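PDB 2JFR: Ser-thr phosphatase MSPP from Mycobacterium smegmatis, which probably removes phosphate groups from phosphoserine and phosphothreonine in proteins, as a metal-dependent PPM-family phosphatase that binds manganese and magnesium. Local coordinates for residues 180-185 with 226-231; 195-200 with 211-216; 26-31 with 52-57. All coordinates share one frame; numbering follows the deposited sequence. Where two conformers were deposited one is given.

Interaction 1: 180-185 with 226-231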
loop_
_atom_site.group_PDB
_atom_site.type_symbol
_atom_site.label_atom_id
_atom_site.label_comp_id
_atom_site.label_asym_id
_atom_site.label_seq_id
_atom_site.Cartn_x
_atom_site.Cartn_y
_atom_site.Cartn_z
ATOM N N ARG A 180 1.834 -1.286 15.378
ATOM C CA ARG A 180 1.607 -0.282 14.398
ATOM C C ARG A 180 1.631 -0.948 13.024
ATOM O O ARG A 180 2.515 -1.764 12.765
ATOM C CB ARG A 180 2.639 0.836 14.484
ATOM C CG ARG A 180 2.609 1.829 13.360
ATOM C CD ARG A 180 3.578 2.971 13.608
ATOM N NE ARG A 180 2.993 3.887 14.592
ATOM C CZ ARG A 180 3.615 4.945 15.058
ATOM N NH1 ARG A 180 4.848 5.230 14.663
ATOM N NH2 ARG A 180 3.001 5.707 15.932
ATOM N N LEU A 181 0.678 -0.595 12.168
ATOM C CA LEU A 181 0.708 -1.035 10.783
ATOM C C LEU A 181 1.094 0.154 9.918
ATOM O O LEU A 181 0.702 1.283 10.189
ATOM C CB LEU A 181 -0.657 -1.567 10.353
ATOM C CG LEU A 181 -1.184 -2.720 11.158
ATOM C CD1 LEU A 181 -2.539 -3.143 10.624
ATOM C CD2 LEU A 181 -0.230 -3.922 11.142
ATOM N N LEU A 182 1.840 -0.128 8.868
ATOM C CA LEU A 182 2.238 0.860 7.873
ATOM C C LEU A 182 1.936 0.322 6.526
ATOM O O LEU A 182 2.430 -0.765 6.172
ATOM C CB LEU A 182 3.734 1.160 8.010
ATOM C CG LEU A 182 4.368 1.995 6.835
ATOM C CD1 LEU A 182 3.811 3.373 6.784
ATOM C CD2 LEU A 182 5.898 2.049 7.004
ATOM N N ILE A 183 1.186 1.059 5.723
ATOM C CA ILE A 183 1.035 0.773 4.314
ATOM C C ILE A 183 1.857 1.829 3.574
ATOM O O ILE A 183 1.718 3.019 3.880
ATOM C CB ILE A 183 -0.401 0.806 3.816
ATOM C CG1 ILE A 183 -1.366 0.052 4.730
ATOM C CG2 ILE A 183 -0.457 0.270 2.405
ATOM C CD1 ILE A 183 -2.816 0.262 4.358
ATOM N N SER A 184 2.680 1.452 2.616
ATOM C CA SER A 184 3.464 2.422 1.887
ATOM C C SER A 184 3.475 2.093 0.414
ATOM O O SER A 184 3.457 0.942 0.022
ATOM C CB SER A 184 4.866 2.412 2.423
ATOM O OG SER A 184 5.653 3.444 1.864
ATOM N N SER A 185 3.602 3.141 -0.410
ATOM C CA SER A 185 4.044 2.907 -1.769
ATOM C C SER A 185 5.528 2.536 -1.743
ATOM O O SER A 185 6.256 2.750 -0.775
ATOM C CB SER A 185 3.757 4.066 -2.689
ATOM O OG SER A 185 4.490 5.213 -2.283
ATOM N N THR A 226 6.146 9.093 -2.653
ATOM C CA THR A 226 6.064 8.276 -1.439
ATOM C C THR A 226 4.785 8.589 -0.721
ATOM O O THR A 226 4.499 9.760 -0.451
ATOM C CB THR A 226 7.298 8.550 -0.518
ATOM O OG1 THR A 226 8.479 8.170 -1.216
ATOM C CG2 THR A 226 7.205 7.724 0.753
ATOM N N THR A 227 4.047 7.567 -0.367
ATOM C CA THR A 227 2.777 7.697 0.351
ATOM C C THR A 227 2.752 6.671 1.441
ATOM O O THR A 227 3.081 5.512 1.209
ATOM C CB THR A 227 1.627 7.516 -0.635
ATOM O OG1 THR A 227 1.766 8.501 -1.651
ATOM C CG2 THR A 227 0.257 7.673 0.017
ATOM N N VAL A 228 2.334 7.085 2.624
ATOM C CA VAL A 228 2.331 6.251 3.810
ATOM C C VAL A 228 1.024 6.433 4.575
ATOM O O VAL A 228 0.482 7.536 4.694
ATOM C CB VAL A 228 3.550 6.543 4.690
ATOM C CG1 VAL A 228 4.826 6.108 4.024
ATOM C CG2 VAL A 228 3.630 8.012 5.112
ATOM N N VAL A 229 0.556 5.316 5.132
ATOM C CA VAL A 229 -0.600 5.282 6.017
ATOM C C VAL A 229 -0.161 4.494 7.245
ATOM O O VAL A 229 0.286 3.348 7.134
ATOM C CB VAL A 229 -1.787 4.610 5.357
ATOM C CG1 VAL A 229 -2.968 4.526 6.330
ATOM C CG2 VAL A 229 -2.186 5.338 4.085
ATOM N N VAL A 230 -0.283 5.126 8.430
ATOM C CA VAL A 230 0.092 4.524 9.699
ATOM C C VAL A 230 -1.143 4.311 10.505
ATOM O O VAL A 230 -1.977 5.228 10.635
ATOM C CB VAL A 230 1.128 5.426 10.417
ATOM C CG1 VAL A 230 1.298 5.059 11.876
ATOM C CG2 VAL A 230 2.452 5.339 9.739
ATOM N N ILE A 231 -1.271 3.137 11.115
ATOM C CA ILE A 231 -2.428 2.772 11.948
ATOM C C ILE A 231 -1.885 2.237 13.267
ATOM O O ILE A 231 -1.120 1.262 13.276
ATOM C CB ILE A 231 -3.281 1.689 11.266
ATOM C CG1 ILE A 231 -3.655 2.029 9.809
ATOM C CG2 ILE A 231 -4.519 1.438 12.085
ATOM C CD1 ILE A 231 -3.719 0.855 8.932
#
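One methyl of V230, CG1, sits over a face of the R180 guanidinium group, closest to NE at 3.4 Å. The nitrogens of this flat group turn to polar partners elsewhere: NE forms a salt bridge with D232, and NH1 bonds to the carbonyl oxygens of S203 and A201. The arginine reaches this place because its chain runs straight from the backbone (chi1 171°) and then bends at chi3 (-77°). Valine suits the spot, giving the planar group an apolar cover without competing for its N-H groups.

The strands themselves, 180-184 and 226-231, pair as antiparallel neighbours. L181 with I231 and I183 with V229 are hydrogen-bonded pairs, the latter tied by I183 N to V229 O at 2.8 Å and V229 N to I183 O at 2.9 Å. L182 with V230 and S184 with V228 are non-hydrogen-bonded pairs, where CA-H groups approach carbonyl oxygens. The beta-branched valines and isoleucines favour an extended backbone and pack on both faces. I183, V229 and I231 meet strand 31-38 of the other sheet, while V228 and V230 meet helix 206-219, as expected in the PP2C alpha-beta-beta-alpha sandwich. L182 CD1 packs against V230 CG2 at 3.8 Å.

At the far end, S185 N still donates to T227 O, but in return T227 N donates to S185 OG, a side-chain atom, at 3.1 Å, through a rather bent N-H...O angle of 142°. D23 then binds both S185 OG and T227 OG1, so one carboxylate clamps the two strand ends.

The side chain of S185 is about 5 Å from the bound manganese, and S185 precedes the metal ligand D186. Main-chain bonds and this shared carboxylate probably steady the strand ends beside the metal site, consistent with a second-shell role for S185.

Interaction 2: 195-200 with 211-216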
loop_
_atom_site.group_PDB
_atom_site.type_symbol
_atom_site.label_atom_id
_atom_site.label_comp_id
_atom_site.label_asym_id
_atom_site.label_seq_id
_atom_site.Cartn_x
_atom_site.Cartn_y
_atom_site.Cartn_z
ATOM N N ALA A 195 17.609 1.929 8.586
ATOM C CA ALA A 195 17.533 2.310 9.953
ATOM C C ALA A 195 16.814 3.628 10.123
ATOM O O ALA A 195 16.037 3.828 11.055
ATOM C CB ALA A 195 18.949 2.419 10.571
ATOM N N LEU A 196 17.070 4.530 9.180
ATOM C CA LEU A 196 16.365 5.816 9.335
ATOM C C LEU A 196 14.900 5.722 8.967
ATOM O O LEU A 196 14.058 6.382 9.584
ATOM C CB LEU A 196 17.224 6.767 8.513
ATOM C CG LEU A 196 16.724 8.193 8.685
ATOM C CD1 LEU A 196 16.963 8.695 10.090
ATOM C CD2 LEU A 196 17.461 9.047 7.665
ATOM N N ILE A 197 14.540 4.843 8.020
ATOM C CA ILE A 197 13.126 4.546 7.777
ATOM C C ILE A 197 12.480 4.022 9.043
ATOM O O ILE A 197 11.393 4.456 9.418
ATOM C CB ILE A 197 12.934 3.574 6.603
ATOM C CG1 ILE A 197 13.416 4.210 5.285
ATOM C CG2 ILE A 197 11.488 3.132 6.517
ATOM C CD1 ILE A 197 13.497 3.226 4.143
ATOM N N VAL A 198 13.124 3.067 9.710
ATOM C CA VAL A 198 12.564 2.501 10.922
ATOM C C VAL A 198 12.472 3.530 12.008
ATOM O O VAL A 198 11.477 3.572 12.747
ATOM C CB VAL A 198 13.363 1.263 11.346
ATOM C CG1 VAL A 198 12.831 0.775 12.710
ATOM C CG2 VAL A 198 13.266 0.178 10.277
ATOM N N ASP A 199 13.494 4.389 12.131
ATOM C CA ASP A 199 13.442 5.495 13.131
ATOM C C ASP A 199 12.180 6.390 12.892
ATOM O O ASP A 199 11.434 6.715 13.793
ATOM C CB ASP A 199 14.728 6.302 13.054
ATOM C CG ASP A 199 14.746 7.573 13.821
ATOM O OD1 ASP A 199 14.733 7.365 15.048
ATOM O OD2 ASP A 199 14.855 8.718 13.280
ATOM N N ALA A 200 11.968 6.740 11.617
ATOM C CA ALA A 200 10.776 7.533 11.311
ATOM C C ALA A 200 9.509 6.761 11.620
ATOM O O ALA A 200 8.537 7.290 12.184
ATOM C CB ALA A 200 10.840 7.949 9.837
ATOM N N ARG A 211 4.977 12.198 8.535
ATOM C CA ARG A 211 5.771 13.313 7.993
ATOM C C ARG A 211 7.235 12.936 7.936
ATOM O O ARG A 211 7.912 13.232 6.945
ATOM C CB ARG A 211 5.532 14.529 8.855
ATOM C CG ARG A 211 4.186 15.168 8.590
ATOM C CD ARG A 211 3.945 16.318 9.552
ATOM N NE ARG A 211 2.552 16.677 9.608
ATOM C CZ ARG A 211 1.877 17.005 10.700
ATOM N NH1 ARG A 211 2.391 17.037 11.926
ATOM N NH2 ARG A 211 0.612 17.304 10.486
ATOM N N ARG A 212 7.763 12.288 8.981
ATOM C CA ARG A 212 9.157 11.900 8.969
ATOM C C ARG A 212 9.438 10.860 7.892
ATOM O O ARG A 212 10.512 10.894 7.285
ATOM C CB ARG A 212 9.589 11.414 10.330
ATOM C CG ARG A 212 9.535 12.538 11.383
ATOM C CD ARG A 212 10.188 12.126 12.655
ATOM N NE ARG A 212 11.585 11.770 12.541
ATOM C CZ ARG A 212 12.118 10.785 13.295
ATOM N NH1 ARG A 212 11.514 10.004 14.190
ATOM N NH2 ARG A 212 13.356 10.620 13.062
ATOM N N LEU A 213 8.507 9.951 7.643
ATOM C CA LEU A 213 8.705 8.952 6.614
ATOM C C LEU A 213 8.884 9.563 5.238
ATOM O O LEU A 213 9.781 9.251 4.491
ATOM C CB LEU A 213 7.596 7.925 6.595
ATOM C CG LEU A 213 7.627 6.919 7.750
ATOM C CD1 LEU A 213 6.290 6.276 7.955
ATOM C CD2 LEU A 213 8.730 5.881 7.498
ATOM N N VAL A 214 7.984 10.505 4.893
ATOM C CA VAL A 214 8.142 11.076 3.567
ATOM C C VAL A 214 9.354 12.001 3.559
ATOM O O VAL A 214 10.022 12.075 2.507
ATOM C CB VAL A 214 6.856 11.772 3.074
ATOM C CG1 VAL A 214 5.706 10.772 2.985
ATOM C CG2 VAL A 214 6.479 12.938 3.947
ATOM N N GLU A 215 9.732 12.646 4.642
ATOM C CA GLU A 215 10.981 13.418 4.667
ATOM C C GLU A 215 12.191 12.535 4.464
ATOM O O GLU A 215 13.100 12.927 3.737
ATOM C CB GLU A 215 11.076 14.181 5.972
ATOM C CG GLU A 215 10.014 15.283 6.125
ATOM C CD GLU A 215 10.007 15.986 7.489
ATOM O OE1 GLU A 215 10.837 15.572 8.369
ATOM O OE2 GLU A 215 9.238 16.967 7.760
ATOM N N VAL A 216 12.230 11.366 5.099
ATOM C CA VAL A 216 13.344 10.461 4.909
ATOM C C VAL A 216 13.470 10.104 3.409
ATOM O O VAL A 216 14.569 10.112 2.844
ATOM C CB VAL A 216 13.175 9.226 5.782
ATOM C CG1 VAL A 216 14.127 8.128 5.359
ATOM C CG2 VAL A 216 13.401 9.626 7.245
HETATM O O HOH W 1 13.806 9.671 16.454
#
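D199 and R212 are brought together by an extended aspartate and a bent arginine: CG of D199 stands opposite the backbone N (chi1 170°), while the R212 chain bends at chi3 (60°). The carboxylate oxygen OD2 thus reaches the guanidinium edge, near its plane, and forms a salt bridge with NH2. The two flat groups stand 78° apart, so a single oxygen makes the link instead of a two-pronged pairing. The modelled separation of 2.4 Å between D199 OD2 and R212 NH2 is very short, and its exact value is doubtful. A water donates a hydrogen bond to D199 OD1 and accepts a weak one from R212 NH1, while S203 OG holds NH1 as well.

A200 covers one face of the R212 guanidinium, its CA 3.9 Å from the plane and displaced toward the rim. Its side chain is a lone methyl, small enough to suit a close approach; the axes of the two antiparallel segments come within 8.7 Å. A200 CB meets R212 CB at 3.7 Å and L213 CD2 at 3.8 Å. V216 is forked: CG1 touches buried I197 CG1 at 4.0 Å, and CG2 lies against A200 CB and against the more exposed L196, which has two conformers. L213 sends CD2 across I197 at about a right angle. Aliphatic residues suit the buried positions 197, 200, 213 and 216, as they fill them without polar demands.

These helices, 194-201 and 206-219, form an antiparallel hairpin, the second helix lying on the sheet of strand 226-233. Its chemistry is divided: apolar carbons close the inner side, and the ion pair and its water bridge the more exposed rim, where solvent probably weakens the attraction between the charges.

Interaction 3: 26-31 with 52-57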
loop_
_atom_site.group_PDB
_atom_site.type_symbol
_atom_site.label_atom_id
_atom_site.label_comp_id
_atom_site.label_asym_id
_atom_site.label_seq_id
_atom_site.Cartn_x
_atom_site.Cartn_y
_atom_site.Cartn_z
ATOM N N LEU A 26 -6.110 6.303 1.325
ATOM C CA LEU A 26 -7.433 6.293 1.911
ATOM C C LEU A 26 -7.278 5.917 3.382
ATOM O O LEU A 26 -6.586 4.967 3.708
ATOM C CB LEU A 26 -8.261 5.233 1.179
ATOM C CG LEU A 26 -9.664 4.917 1.664
ATOM C CD1 LEU A 26 -10.537 6.159 1.519
ATOM C CD2 LEU A 26 -10.252 3.775 0.838
ATOM N N ALA A 27 -8.018 6.629 4.251
ATOM C CA ALA A 27 -8.035 6.279 5.695
ATOM C C ALA A 27 -9.466 6.627 6.098
ATOM O O ALA A 27 -9.848 7.804 6.163
ATOM C CB ALA A 27 -6.965 6.986 6.493
ATOM N N ASP A 28 -10.297 5.648 6.366
ATOM C CA ASP A 28 -11.695 5.909 6.637
ATOM C C ASP A 28 -12.340 4.787 7.385
ATOM O O ASP A 28 -12.546 3.658 6.890
ATOM C CB ASP A 28 -12.450 6.062 5.347
ATOM C CG ASP A 28 -13.930 6.334 5.576
ATOM O OD1 ASP A 28 -14.290 6.657 6.724
ATOM O OD2 ASP A 28 -14.742 6.190 4.635
ATOM N N GLY A 29 -12.633 5.069 8.640
ATOM C CA GLY A 29 -13.203 4.062 9.525
ATOM C C GLY A 29 -12.171 2.994 9.838
ATOM O O GLY A 29 -11.107 3.178 10.415
ATOM N N ILE A 30 -12.460 1.764 9.444
ATOM C CA ILE A 30 -11.521 0.632 9.614
ATOM C C ILE A 30 -10.801 0.314 8.302
ATOM O O ILE A 30 -10.033 -0.650 8.305
ATOM C CB ILE A 30 -12.250 -0.616 10.154
ATOM C CG1 ILE A 30 -13.250 -1.213 9.163
ATOM C CG2 ILE A 30 -12.880 -0.251 11.476
ATOM C CD1 ILE A 30 -13.655 -2.618 9.581
ATOM N N LEU A 31 -11.046 1.077 7.243
ATOM C CA LEU A 31 -10.439 0.805 5.935
ATOM C C LEU A 31 -9.308 1.788 5.644
ATOM O O LEU A 31 -9.476 3.015 5.727
ATOM C CB LEU A 31 -11.500 0.938 4.830
ATOM C CG LEU A 31 -11.006 0.640 3.429
ATOM C CD1 LEU A 31 -10.599 -0.818 3.274
ATOM C CD2 LEU A 31 -12.070 1.008 2.390
ATOM N N THR A 52 -13.649 3.913 -5.880
ATOM C CA THR A 52 -14.496 2.739 -6.058
ATOM C C THR A 52 -14.385 1.787 -4.858
ATOM O O THR A 52 -15.394 1.246 -4.404
ATOM C CB THR A 52 -14.147 2.025 -7.358
ATOM O OG1 THR A 52 -14.271 2.910 -8.481
ATOM C CG2 THR A 52 -15.001 0.785 -7.604
ATOM N N LEU A 53 -13.195 1.596 -4.359
ATOM C CA LEU A 53 -12.969 0.757 -3.201
ATOM C C LEU A 53 -13.766 1.266 -2.019
ATOM O O LEU A 53 -14.461 0.505 -1.326
ATOM C CB LEU A 53 -11.491 0.750 -2.823
ATOM C CG LEU A 53 -11.140 -0.067 -1.611
ATOM C CD1 LEU A 53 -11.287 -1.570 -1.873
ATOM C CD2 LEU A 53 -9.741 0.216 -1.202
ATOM N N SER A 54 -13.671 2.562 -1.747
ATOM C CA SER A 54 -14.350 3.179 -0.624
ATOM C C SER A 54 -15.861 2.959 -0.712
ATOM O O SER A 54 -16.521 2.582 0.236
ATOM C CB SER A 54 -14.016 4.647 -0.575
ATOM O OG SER A 54 -14.642 5.235 0.549
ATOM N N ALA A 55 -16.417 3.230 -1.920
ATOM C CA ALA A 55 -17.868 3.063 -2.069
ATOM C C ALA A 55 -18.281 1.645 -1.927
ATOM O O ALA A 55 -19.317 1.359 -1.309
ATOM C CB ALA A 55 -18.209 3.630 -3.436
ATOM N N GLY A 56 -17.530 0.712 -2.483
ATOM C CA GLY A 56 -17.907 -0.670 -2.420
ATOM C C GLY A 56 -17.808 -1.208 -0.998
ATOM O O GLY A 56 -18.678 -1.993 -0.578
ATOM N N PHE A 57 -16.787 -0.822 -0.272
ATOM C CA PHE A 57 -16.658 -1.300 1.109
ATOM C C PHE A 57 -17.774 -0.725 1.979
ATOM O O PHE A 57 -18.339 -1.427 2.788
ATOM C CB PHE A 57 -15.284 -0.931 1.647
ATOM C CG PHE A 57 -15.038 -1.535 3.013
ATOM C CD1 PHE A 57 -14.792 -2.897 3.109
ATOM C CD2 PHE A 57 -15.049 -0.757 4.151
ATOM C CE1 PHE A 57 -14.547 -3.449 4.387
ATOM C CE2 PHE A 57 -14.800 -1.301 5.422
ATOM C CZ PHE A 57 -14.544 -2.662 5.519
#
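L53 opens the contact from the helix, turning its CD2 to L26 CD2 at 4.1 Å and its CG to L31 CD2 at 4.2 Å. Leucine suits this place because its branched end meets both arms of the hairpin, CD2 at L26 and the branch carbon CG at L31, and its other neighbours, L66, A69 and V70 of helix 63-81, are equally apolar. S54 follows with the carbon of its small side chain: CB rests 4.1 Å from L26 CD2, beside the outer strand.

The residues opposite belong to a beta hairpin. Strands 23-28 and 31-38 are joined by a type II' turn from D28 to L31, in which G29 takes the positive phi (69°) that glycine accepts readily, and L31 N bonds back to D28 O at 3.0 Å. Helix 42-59 covers this hairpin as part of the outer helical layer of the PP2C alpha-beta-beta-alpha sandwich; its segment 52-57 runs at 24° to strand 26-28.

One helical turn after L53 comes F57, whose large ring packs against I30 and L31 at the end of the hairpin. With CG of L31 opposite its backbone N (chi1 -178°), the leucine reaches out along the phenylalanine, the two side chains running in opposing directions, and CD2 comes 3.8 Å from F57 CB. The side chains of I30 and F57 cross at about a right angle, I30 CG1, in one of its two conformers, meeting the ring edge 4.1 Å from F57 CE2. F98 touches both I30 and F57.

How the interactions relate
Interaction 3 comes first along the chain and is complete before interaction 1 begins; interaction 2 falls within the connection between the two strands of interaction 1. Interactions 1 and 2 touch, their centres 11 Å apart: V214 and L213 of helix 206-219 pack on T226, V228 and L182, so helix 206-219 lies on the sheet whose strands 180-184 and 226-233 the helical hairpin connects. Interaction 3 is 15 Å from interaction 1 and 26 Å from interaction 2, centre to centre, and joins the other sheet to its own helix. Together the three sample helix, sheet, sheet and helix layers of the PP2C sandwich, with the metal site near one end of interaction 1.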